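Local coordinates for fatty acid metabolism regulator protein (Bacillus subtilis, PDB 1VI0), which represses genes of fatty acid transport and beta-oxidation as a DNA-binding homodimer, letting go of DNA when long-chain acyl-CoA binds, at residues L110-N114 against L115-Q119. Sequence-based numbering, arbitrary orientation.
With DCC (dodecyl-coa), chain C.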
loop_
_atom_site.group_PDB
_atom_site.type_symbol
_atom_site.label_atom_id
_atom_site.label_comp_id
_atom_site.label_asym_id
_atom_site.label_seq_id
_atom_site.Cartn_x
_atom_site.Cartn_y
_atom_site.Cartn_z
ATOM N N LEU A 110 -6.115 1.259 9.152
ATOM C CA LEU A 110 -6.856 0.171 8.568
ATOM C C LEU A 110 -5.948 -0.901 8.003
ATOM O O LEU A 110 -6.461 -1.970 7.603
ATOM C CB LEU A 110 -7.768 0.714 7.455
ATOM C CG LEU A 110 -9.187 1.068 7.851
ATOM C CD1 LEU A 110 -9.868 1.945 6.796
ATOM C CD2 LEU A 110 -10.017 -0.151 8.163
ATOM N N ARG A 111 -4.642 -0.734 7.955
ATOM C CA ARG A 111 -3.698 -1.645 7.339
ATOM C C ARG A 111 -3.225 -2.732 8.321
ATOM O O ARG A 111 -2.017 -2.859 8.570
ATOM C CB ARG A 111 -2.477 -0.874 6.808
ATOM C CG ARG A 111 -2.819 0.409 6.049
ATOM C CD ARG A 111 -2.819 0.284 4.546
ATOM N NE ARG A 111 -3.584 1.347 3.895
ATOM C CZ ARG A 111 -3.459 1.794 2.663
ATOM N NH1 ARG A 111 -2.545 1.283 1.842
ATOM N NH2 ARG A 111 -4.266 2.749 2.210
ATOM N N GLN A 112 -4.201 -3.371 8.936
ATOM C CA GLN A 112 -3.936 -4.399 9.951
ATOM C C GLN A 112 -3.333 -5.607 9.233
ATOM O O GLN A 112 -3.741 -5.894 8.103
ATOM C CB GLN A 112 -5.224 -4.720 10.691
ATOM C CG GLN A 112 -5.787 -3.522 11.477
ATOM C CD GLN A 112 -4.818 -3.050 12.551
ATOM O OE1 GLN A 112 -4.227 -3.853 13.287
ATOM N NE2 GLN A 112 -4.604 -1.742 12.645
ATOM N N SER A 113 -2.319 -6.224 9.845
ATOM C CA SER A 113 -1.641 -7.344 9.226
ATOM C C SER A 113 -2.203 -8.665 9.712
ATOM O O SER A 113 -2.007 -9.717 9.093
ATOM C CB SER A 113 -0.128 -7.282 9.468
ATOM O OG SER A 113 0.113 -7.392 10.867
ATOM N N ASN A 114 -2.945 -8.609 10.831
ATOM C CA ASN A 114 -3.595 -9.910 11.182
ATOM C C ASN A 114 -4.404 -10.270 9.922
ATOM O O ASN A 114 -5.025 -9.357 9.354
ATOM C CB ASN A 114 -4.530 -9.745 12.354
ATOM C CG ASN A 114 -5.038 -11.121 12.796
ATOM O OD1 ASN A 114 -6.162 -11.487 12.496
ATOM N ND2 ASN A 114 -4.146 -11.826 13.484
ATOM N N LEU A 115 -4.382 -11.513 9.475
ATOM C CA LEU A 115 -5.113 -11.838 8.239
ATOM C C LEU A 115 -6.577 -12.016 8.389
ATOM O O LEU A 115 -7.362 -11.541 7.512
ATOM C CB LEU A 115 -4.426 -12.985 7.507
ATOM C CG LEU A 115 -3.166 -12.641 6.702
ATOM C CD1 LEU A 115 -2.894 -13.754 5.666
ATOM C CD2 LEU A 115 -3.336 -11.316 5.962
ATOM N N GLU A 116 -7.120 -12.603 9.459
ATOM C CA GLU A 116 -8.601 -12.691 9.488
ATOM C C GLU A 116 -9.193 -11.303 9.325
ATOM O O GLU A 116 -10.022 -11.059 8.448
ATOM C CB GLU A 116 -9.121 -13.411 10.699
ATOM C CG GLU A 116 -9.111 -12.637 11.999
ATOM C CD GLU A 116 -10.478 -12.131 12.400
ATOM O OE1 GLU A 116 -10.657 -10.907 12.583
ATOM O OE2 GLU A 116 -11.405 -12.976 12.540
ATOM N N LEU A 117 -8.724 -10.345 10.131
ATOM C CA LEU A 117 -9.246 -8.991 10.096
ATOM C C LEU A 117 -8.991 -8.284 8.767
ATOM O O LEU A 117 -9.886 -7.630 8.218
ATOM C CB LEU A 117 -8.626 -8.173 11.227
ATOM C CG LEU A 117 -9.013 -6.703 11.323
ATOM C CD1 LEU A 117 -10.527 -6.529 11.302
ATOM C CD2 LEU A 117 -8.424 -6.067 12.567
ATOM N N ARG A 118 -7.794 -8.447 8.223
ATOM C CA ARG A 118 -7.455 -7.764 6.970
ATOM C C ARG A 118 -8.325 -8.191 5.800
ATOM O O ARG A 118 -8.630 -7.389 4.877
ATOM C CB ARG A 118 -6.004 -7.919 6.658
ATOM C CG ARG A 118 -5.516 -7.169 5.452
ATOM C CD ARG A 118 -6.036 -5.687 5.483
ATOM N NE ARG A 118 -5.279 -5.052 4.390
ATOM C CZ ARG A 118 -3.998 -4.738 4.479
ATOM N NH1 ARG A 118 -3.359 -4.255 3.398
ATOM N NH2 ARG A 118 -3.360 -4.868 5.613
ATOM N N GLN A 119 -8.719 -9.460 5.788
ATOM C CA GLN A 119 -9.636 -9.942 4.734
ATOM C C GLN A 119 -10.988 -9.248 4.819
ATOM O O GLN A 119 -11.643 -8.956 3.820
ATOM C CB GLN A 119 -9.936 -11.435 4.971
ATOM C CG GLN A 119 -8.940 -12.379 4.327
ATOM C CD GLN A 119 -9.466 -13.817 4.492
ATOM O OE1 GLN A 119 -9.835 -14.177 5.617
ATOM N NE2 GLN A 119 -9.496 -14.535 3.388
HETATM C C2 DCC C . -3.631 -12.860 -12.061
HETATM C C4 DCC C . -4.929 -12.356 -10.299
HETATM C C5 DCC C . -4.520 -11.042 -10.267
HETATM C C6 DCC C . -3.545 -10.700 -11.231
HETATM C C8 DCC C . -5.939 -11.253 -8.713
HETATM C C10 DCC C . -12.165 5.382 0.789
HETATM C C11 DCC C . -12.661 6.322 1.902
HETATM C C12 DCC C . -13.284 5.593 3.089
HETATM N N9 DCC C . -5.828 -12.500 -9.282
HETATM N N7 DCC C . -5.147 -10.357 -9.248
HETATM N N3 DCC C . -4.541 -13.304 -11.178
HETATM N N1 DCC C . -3.149 -11.602 -12.155
HETATM N N6 DCC C . -3.035 -9.468 -11.275
HETATM C "C1'" DCC C . -6.644 -13.741 -9.019
HETATM C "C2'" DCC C . -6.872 -14.035 -7.520
HETATM O "O2'" DCC C . -5.860 -15.009 -7.146
HETATM C "C3'" DCC C . -8.246 -14.783 -7.568
HETATM O "O3'" DCC C . -8.020 -16.101 -8.181
HETATM C "C4'" DCC C . -8.980 -13.893 -8.648
HETATM O "O4'" DCC C . -7.951 -13.396 -9.504
HETATM C "C5'" DCC C . -9.824 -12.826 -7.988
HETATM O "O5'" DCC C . -9.097 -12.044 -6.996
HETATM P P1 DCC C . -9.149 -10.453 -6.937
HETATM O O11 DCC C . -8.351 -10.017 -5.811
HETATM O O12 DCC C . -8.815 -9.905 -8.361
HETATM O O6 DCC C . -10.654 -10.110 -6.774
HETATM P P2 DCC C . -11.244 -10.432 -5.412
HETATM O O21 DCC C . -12.561 -9.694 -5.376
HETATM O O22 DCC C . -11.202 -11.883 -5.191
HETATM O O7 DCC C . -10.349 -9.748 -4.243
HETATM C CPA DCC C . -10.614 -8.308 -3.930
HETATM C CPB DCC C . -9.652 -7.840 -2.799
HETATM C CP8 DCC C . -8.226 -8.340 -3.091
HETATM C CP7 DCC C . -10.139 -8.494 -1.511
HETATM C CP9 DCC C . -9.728 -6.377 -2.546
HETATM O OP3 DCC C . -7.821 -8.022 -4.381
HETATM C CP6 DCC C . -7.203 -7.852 -2.085
HETATM O OP2 DCC C . -7.283 -8.200 -0.914
HETATM N NP2 DCC C . -6.278 -7.089 -2.598
HETATM C CP5 DCC C . -5.198 -6.480 -1.717
HETATM C CP4 DCC C . -5.706 -5.011 -1.445
HETATM C CP3 DCC C . -4.829 -4.340 -0.373
HETATM O OP1 DCC C . -4.738 -4.841 0.747
HETATM N NP1 DCC C . -4.192 -3.282 -0.753
HETATM C CP2 DCC C . -3.268 -2.482 0.080
HETATM C CP1 DCC C . -3.983 -1.170 0.219
HETATM S S DCC C . -5.726 -1.212 0.696
HETATM P P3 DCC C . -8.640 -17.520 -7.747
HETATM O O31 DCC C . -8.677 -17.572 -6.285
HETATM O O32 DCC C . -9.990 -17.648 -8.316
HETATM O O33 DCC C . -7.669 -18.487 -8.369
HETATM C CA1 DCC C . -5.578 -1.322 2.497
HETATM C CA2 DCC C . -6.883 -0.888 3.235
HETATM O OA1 DCC C . -4.545 -1.630 3.049
HETATM C CA3 DCC C . -7.017 0.643 3.346
HETATM C CA4 DCC C . -8.215 1.305 2.773
HETATM C CA5 DCC C . -7.975 2.034 1.470
HETATM C CA6 DCC C . -8.763 3.322 1.313
HETATM C CA7 DCC C . -9.883 3.283 0.299
HETATM C CA8 DCC C . -10.175 4.511 -0.486
HETATM C CA9 DCC C . -10.748 5.702 0.288
HETATM O O HOH W 1 -5.830 -14.201 11.581
#
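Arg-118 reaches back from the first turn of helix 115-141 to the loop before it, its NH2 donating to the carbonyl O of Gln-112 at 2.7 Å. The acceptor lies within 5° of the guanidinium plane, yet the nitrogen stands above the carbonyl plane, away from the lone pairs. The other terminal nitrogen, NH1, donates to the pantetheine amide oxygen OP1 of dodecyl-CoA at 3.0 Å, while the thioester oxygen OA1 sits over one face of the guanidinium. Arg-111, centre of an inverse gamma turn, brings its own guanidinium to the same thioester: CA1 lies 3.6 Å above that plane, offset toward the rim, and CD comes within 3.0 Å of OA1. Two torsions aim Arg-118: CG points opposite the backbone N (chi1 -175°), and a bend at chi2 turns the chain toward the loop and ligand. Arg-118 NE donates to Asn-122 OD1, and Arg-111 is held by a salt bridge to Asp-163 and a bond to Thr-106 O. Replacing Arg-118 with a leucine would probably leave Gln-112 O and OP1 each without the guanidinium N-H it accepts from. Farther out, Asn-114 occupies the N-cap; its O accepts from Arg-118 N, and a water donates to its OD1 while accepting from Glu-116 N. Its ND2 binds Asn-24 O of the second subunit, so the cap also belongs to the dimer contact. In the same turn, Leu-117 CD2 packs 3.8 Å from Gln-112 CG, next to Tyr-26. Loop and helix start thus line the ligand pocket of this TetR-family repressor; two arginines put positive charge beside the thioester oxygen, which would probably polarise its carbonyl, consistent with a pocket that grips pantetheine arm and thioester as well as acyl chain.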